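PDB 4A34: Rbsd/fucu transport protein family protein from Streptococcus pneumoniae, which binds L-fucose and, as a fucose mutarotase of the RbsD/FucU family, probably interconverts the alpha and beta anomers of the sugar. Local coordinates for residues I[7-10]-I[11-15]. Residues are numbered along the deposited sequence; the frame is centred on the assembly and turned at random.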
# COMPACT_ATOMS: atom_id res chain seq x y z
N LYS I 7 -2.33 0.67 32.78
CA LYS I 7 -1.70 -0.49 32.13
C LYS I 7 -2.63 -1.31 31.22
O LYS I 7 -2.18 -2.29 30.60
CB LYS I 7 -1.00 -1.38 33.16
CG LYS I 7 0.50 -1.07 33.28
CD LYS I 7 1.21 -1.96 34.30
CE LYS I 7 2.67 -2.21 33.89
NZ LYS I 7 2.78 -3.07 32.65
N ASN I 8 -3.90 -0.92 31.15
CA ASN I 8 -4.88 -1.58 30.27
C ASN I 8 -5.23 -0.73 29.04
O ASN I 8 -6.18 -1.03 28.30
CB ASN I 8 -6.13 -1.96 31.06
CG ASN I 8 -6.76 -0.79 31.77
OD1 ASN I 8 -6.20 0.31 31.80
ND2 ASN I 8 -7.94 -1.00 32.35
N ILE I 9 -4.46 0.33 28.82
CA ILE I 9 -4.57 1.11 27.60
C ILE I 9 -3.45 0.70 26.66
O ILE I 9 -2.28 1.00 26.91
CB ILE I 9 -4.55 2.63 27.89
CG1 ILE I 9 -5.79 3.00 28.71
CG2 ILE I 9 -4.50 3.43 26.58
CD1 ILE I 9 -6.08 4.48 28.81
N SER I 10 -3.83 -0.01 25.60
CA SER I 10 -2.90 -0.53 24.60
C SER I 10 -2.17 0.59 23.85
O SER I 10 -2.63 1.73 23.82
CB SER I 10 -3.67 -1.39 23.60
OG SER I 10 -4.22 -0.58 22.56
N PRO I 11 -1.02 0.26 23.22
CA PRO I 11 -0.24 1.25 22.47
C PRO I 11 -1.02 2.01 21.38
O PRO I 11 -0.86 3.22 21.25
CB PRO I 11 0.87 0.40 21.86
CG PRO I 11 1.07 -0.69 22.85
CD PRO I 11 -0.29 -1.01 23.37
N ASP I 12 -1.85 1.31 20.60
CA ASP I 12 -2.62 1.98 19.55
C ASP I 12 -3.78 2.79 20.13
O ASP I 12 -3.98 3.94 19.73
CB ASP I 12 -3.10 1.02 18.46
CG ASP I 12 -3.41 1.75 17.14
OD1 ASP I 12 -2.68 2.72 16.79
OD2 ASP I 12 -4.37 1.35 16.44
N LEU I 13 -4.51 2.22 21.09
CA LEU I 13 -5.57 2.96 21.78
C LEU I 13 -5.08 4.31 22.34
O LEU I 13 -5.77 5.32 22.19
CB LEU I 13 -6.25 2.12 22.88
CG LEU I 13 -7.25 2.87 23.78
CD1 LEU I 13 -8.45 3.39 22.99
CD2 LEU I 13 -7.72 2.02 24.95
N LEU I 14 -3.91 4.32 22.96
CA LEU I 14 -3.37 5.56 23.53
C LEU I 14 -3.09 6.59 22.45
O LEU I 14 -3.43 7.76 22.60
CB LEU I 14 -2.12 5.29 24.38
CG LEU I 14 -1.68 6.34 25.41
CD1 LEU I 14 -2.83 7.16 25.98
CD2 LEU I 14 -0.95 5.65 26.55
N LYS I 15 -2.49 6.15 21.35
CA LYS I 15 -2.29 7.01 20.18
C LYS I 15 -3.62 7.64 19.77
O LYS I 15 -3.70 8.87 19.60
CB LYS I 15 -1.70 6.21 19.01
CG LYS I 15 -1.36 7.04 17.80
CD LYS I 15 -0.77 6.18 16.70
CE LYS I 15 -0.49 6.99 15.43
NZ LYS I 15 -1.71 7.34 14.66
O HOH W 1 -1.82 -1.19 20.44
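Ser10 caps the start of helix 11-19, and its side chain turns back to meet the backbone of Leu13. Ser10 CB lies next to the peptide bond to Pro11, with the proline CD close by. With chi1 at 86° the next atom, OG, sits between the backbone N and the carbonyl carbon and reaches into the first turn. There Ser10 OG accepts a hydrogen bond from Leu13 N over 3.2 Å, with an N-H...O angle of 160°; Leu13 CB lies alongside the same oxygen. A water also touches OG, though weakly; it is modelled unusually close to the N of Asp12, so a bond there is doubtful.

The main chain of Ser10 adds a second grip. Ser10 O accepts from Leu14 N at 3.0 Å, the donor lying almost in line with C=O, in the helical i to i+4 pattern. Pro11, with no N-H to offer, fits the first position of the helix.

Ile9 covers the turn from the apolar side. With CG1 beside the backbone N (chi1 -64°), CG2 stands anti to it; Ile9 CG2 rests against Leu14 CB at 3.7 Å and Leu13 CD2 at 3.9 Å, and the side chains of Ile9 and Leu14 cross at about a right angle. Beyond them, Ile9 reaches Ser56 and Leu60 of helix 50-60, while Leu13 meets Leu53 of that helix and Ile43 of strand 42-45. Pro11 packs on Met18 of a second subunit, and Asp46 of a third meets both Ser10 and Pro11, placing this helix start at a subunit junction.

The N-H groups of Leu13 and Leu14 are thus firmly satisfied by Ser10 OG and O, that of Asp12 only tentatively by water. A potassium ion lies about 6 Å from the side chain of Ser10, and the partial positive charge expected at the helix N-terminus is probably eased by the serine oxygens.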